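PDB 4HCJ: ThiJ/PfpI domain protein from Brachyspira murdochii, which is of unknown function but belongs to the DJ-1/PfpI family, is probably a hydrolase and binds magnesium. Local coordinates for residues Asn8-Val13 with Ala72-Gly77. Numbering follows the deposited sequence.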
ATOM      1  N   ASN A   8      16.056  -1.031  -3.917  1.00  7.95           N
ATOM      2  CA  ASN A   8      15.459  -2.352  -4.075  1.00  7.86           C
ATOM      3  C   ASN A   8      14.735  -2.809  -2.806  1.00  7.43           C
ATOM      4  O   ASN A   8      14.682  -4.000  -2.521  1.00  7.84           O
ATOM      5  CB  ASN A   8      16.465  -3.417  -4.549  1.00  8.42           C
ATOM      6  CG  ASN A   8      17.038  -3.111  -5.932  1.00  9.22           C
ATOM      7  OD1 ASN A   8      16.529  -2.266  -6.663  1.00 10.41           O
ATOM      8  ND2 ASN A   8      18.094  -3.825  -6.299  1.00  9.20           N
ATOM      9  N   ASN A   9      14.157  -1.852  -2.075  1.00  7.45           N
ATOM     10  CA  ASN A   9      13.391  -2.139  -0.863  1.00  7.14           C
ATOM     11  C   ASN A   9      11.970  -1.581  -0.990  1.00  6.42           C
ATOM     12  O   ASN A   9      11.769  -0.492  -1.539  1.00  7.34           O
ATOM     13  CB  ASN A   9      14.021  -1.476   0.362  1.00  8.08           C
ATOM     14  CG  ASN A   9      15.393  -2.011   0.697  1.00  9.56           C
ATOM     15  OD1 ASN A   9      15.697  -3.190   0.517  1.00 10.62           O
ATOM     16  ND2 ASN A   9      16.232  -1.131   1.218  1.00 11.13           N
ATOM     17  N   ILE A  10      11.004  -2.310  -0.436  1.00  6.34           N
ATOM     18  CA  ILE A  10       9.607  -1.901  -0.408  1.00  6.19           C
ATOM     19  C   ILE A  10       9.100  -1.921   1.029  1.00  6.12           C
ATOM     20  O   ILE A  10       9.352  -2.875   1.766  1.00  6.75           O
ATOM     21  CB  ILE A  10       8.742  -2.819  -1.297  1.00  6.43           C
ATOM     22  CG1 ILE A  10       9.134  -2.666  -2.766  1.00  6.83           C
ATOM     23  CG2 ILE A  10       7.238  -2.556  -1.091  1.00  6.97           C
ATOM     24  CD1 ILE A  10       8.458  -3.671  -3.677  1.00  7.35           C
ATOM     25  N   LEU A  11       8.382  -0.873   1.416  1.00  5.66           N
ATOM     26  CA  LEU A  11       7.751  -0.765   2.726  1.00  5.78           C
ATOM     27  C   LEU A  11       6.266  -1.077   2.657  1.00  5.24           C
ATOM     28  O   LEU A  11       5.567  -0.492   1.815  1.00  6.00           O
ATOM     29  CB  LEU A  11       7.890   0.659   3.247  1.00  6.26           C
ATOM     30  CG  LEU A  11       7.202   0.948   4.583  1.00  7.01           C
ATOM     31  CD1 LEU A  11       7.883   0.184   5.729  1.00  7.98           C
ATOM     32  CD2 LEU A  11       7.173   2.434   4.854  1.00  8.19           C
ATOM     33  N   TYR A  12       5.771  -1.947   3.533  1.00  5.37           N
ATOM     34  CA  TYR A  12       4.346  -2.086   3.756  1.00  5.01           C
ATOM     35  C   TYR A  12       3.889  -1.208   4.918  1.00  4.95           C
ATOM     36  O   TYR A  12       4.602  -1.059   5.920  1.00  5.55           O
ATOM     37  CB  TYR A  12       3.996  -3.523   4.089  1.00  5.63           C
ATOM     38  CG  TYR A  12       4.115  -4.526   2.977  1.00  5.41           C
ATOM     39  CD1 TYR A  12       3.114  -4.643   2.020  1.00  5.51           C
ATOM     40  CD2 TYR A  12       5.216  -5.376   2.885  1.00  5.88           C
ATOM     41  CE1 TYR A  12       3.179  -5.576   1.012  1.00  5.76           C
ATOM     42  CE2 TYR A  12       5.287  -6.333   1.880  1.00  5.75           C
ATOM     43  CZ  TYR A  12       4.271  -6.428   0.949  1.00  5.58           C
ATOM     44  OH  TYR A  12       4.359  -7.405  -0.017  1.00  6.34           O
ATOM     45  N   VAL A  13       2.686  -0.668   4.792  1.00  5.17           N
ATOM     46  CA  VAL A  13       1.952  -0.046   5.888  1.00  5.52           C
ATOM     47  C   VAL A  13       0.672  -0.846   6.061  1.00  5.53           C
ATOM     48  O   VAL A  13      -0.100  -0.984   5.103  1.00  5.88           O
ATOM     49  CB  VAL A  13       1.612   1.430   5.557  1.00  6.08           C
ATOM     50  CG1 VAL A  13       0.586   1.999   6.528  1.00  7.00           C
ATOM     51  CG2 VAL A  13       2.888   2.273   5.534  1.00  6.46           C
ATOM     52  N   ALA A  72       9.366   2.308  -2.588  1.00  6.39           N
ATOM     53  CA  ALA A  72       7.911   2.293  -2.674  1.00  6.15           C
ATOM     54  C   ALA A  72       7.345   2.042  -1.298  1.00  5.81           C
ATOM     55  O   ALA A  72       7.990   1.382  -0.463  1.00  6.16           O
ATOM     56  CB  ALA A  72       7.444   1.189  -3.606  1.00  7.03           C
ATOM     57  N   VAL A  73       6.125   2.523  -1.101  1.00  5.70           N
ATOM     58  CA  VAL A  73       5.292   2.142   0.029  1.00  5.60           C
ATOM     59  C   VAL A  73       4.031   1.482  -0.513  1.00  5.18           C
ATOM     60  O   VAL A  73       3.503   1.890  -1.552  1.00  5.91           O
ATOM     61  CB  VAL A  73       4.981   3.359   0.943  1.00  6.25           C
ATOM     62  CG1 VAL A  73       4.206   4.456   0.200  1.00  6.57           C
ATOM     63  CG2 VAL A  73       4.220   2.933   2.181  1.00  6.92           C
ATOM     64  N   VAL A  74       3.593   0.443   0.190  1.00  5.07           N
ATOM     65  CA  VAL A  74       2.398  -0.325  -0.168  1.00  5.24           C
ATOM     66  C   VAL A  74       1.447  -0.345   1.019  1.00  4.92           C
ATOM     67  O   VAL A  74       1.777  -0.897   2.093  1.00  5.31           O
ATOM     68  CB  VAL A  74       2.769  -1.763  -0.557  1.00  5.92           C
ATOM     69  CG1 VAL A  74       1.519  -2.617  -0.768  1.00  6.55           C
ATOM     70  CG2 VAL A  74       3.669  -1.775  -1.794  1.00  7.23           C
ATOM     71  N   PHE A  75       0.271   0.244   0.831  1.00  5.17           N
ATOM     72  CA  PHE A  75      -0.792   0.262   1.839  1.00  5.36           C
ATOM     73  C   PHE A  75      -1.694  -0.948   1.638  1.00  5.40           C
ATOM     74  O   PHE A  75      -2.418  -1.042   0.639  1.00  6.00           O
ATOM     75  CB  PHE A  75      -1.590   1.571   1.741  1.00  5.45           C
ATOM     76  CG  PHE A  75      -0.784   2.788   2.092  1.00  5.71           C
ATOM     77  CD1 PHE A  75      -0.690   3.215   3.414  1.00  6.20           C
ATOM     78  CD2 PHE A  75      -0.105   3.508   1.113  1.00  6.17           C
ATOM     79  CE1 PHE A  75       0.077   4.323   3.756  1.00  6.73           C
ATOM     80  CE2 PHE A  75       0.668   4.615   1.459  1.00  6.32           C
ATOM     81  CZ  PHE A  75       0.760   5.014   2.782  1.00  6.60           C
ATOM     82  N   VAL A  76      -1.640  -1.877   2.588  1.00  6.06           N
ATOM     83  CA  VAL A  76      -2.442  -3.088   2.555  1.00  6.39           C
ATOM     84  C   VAL A  76      -3.774  -2.849   3.256  1.00  6.09           C
ATOM     85  O   VAL A  76      -3.834  -2.105   4.242  1.00  6.62           O
ATOM     86  CB  VAL A  76      -1.650  -4.260   3.221  1.00  8.39           C
ATOM     87  CG1 VAL A  76      -2.531  -5.463   3.522  1.00  7.78           C
ATOM     88  CG2 VAL A  76      -0.476  -4.662   2.330  1.00 11.74           C
ATOM     89  N   GLY A  77      -4.831  -3.465   2.735  1.00  5.98           N
ATOM     90  CA  GLY A  77      -6.157  -3.334   3.283  1.00  6.04           C
ATOM     91  C   GLY A  77      -6.519  -4.401   4.309  1.00  5.99           C
ATOM     92  O   GLY A  77      -5.712  -4.780   5.184  1.00  6.58           O
TER
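Leu11 and Val13 join Ala72, Val74 and Val76 through a ladder of four backbone hydrogen bonds. Leu11 N donates to Ala72 O at 3.0 Å, and Leu11 O accepts from Val74 N at 2.7 Å. Val13 repeats the pattern: its N reaches Val74 O at 2.9 Å, and its O takes Val76 N at 3.1 Å. CA-H...O contacts run beside these bonds, from Val73 CA to Leu11 O and from Tyr12 CA to Val74 O. Ala72 N, by contrast, is buried without a partner.

The strands 9-13 and 72-75 are parallel neighbours inside the mixed sheet of an alpha-beta-alpha sandwich, as in the DJ-1/PfpI family. Helix 21-33 packs on the side of Ile10 and Tyr12, helix 88-99 on that of Leu11 and Val13.

Apolar contacts line both faces. Tyr12 CD1 meets Val76 CG2 at 3.6 Å and Val74 CG1 at 3.8 Å. With CG anti to the carbonyl carbon (chi1 -70°), the ring stands where both valines meet it obliquely; its OH is hydrogen-bonded to Ser27 OG of helix 21-33. Ile10 CG2 meets Val74 CG2 at an oblique crossing. On the other face Val13 divides its two methyls: CG1 lies alongside Phe75 CD1 at 3.6 Å, while CG2 crosses to Val73 CG2 at 3.7 Å.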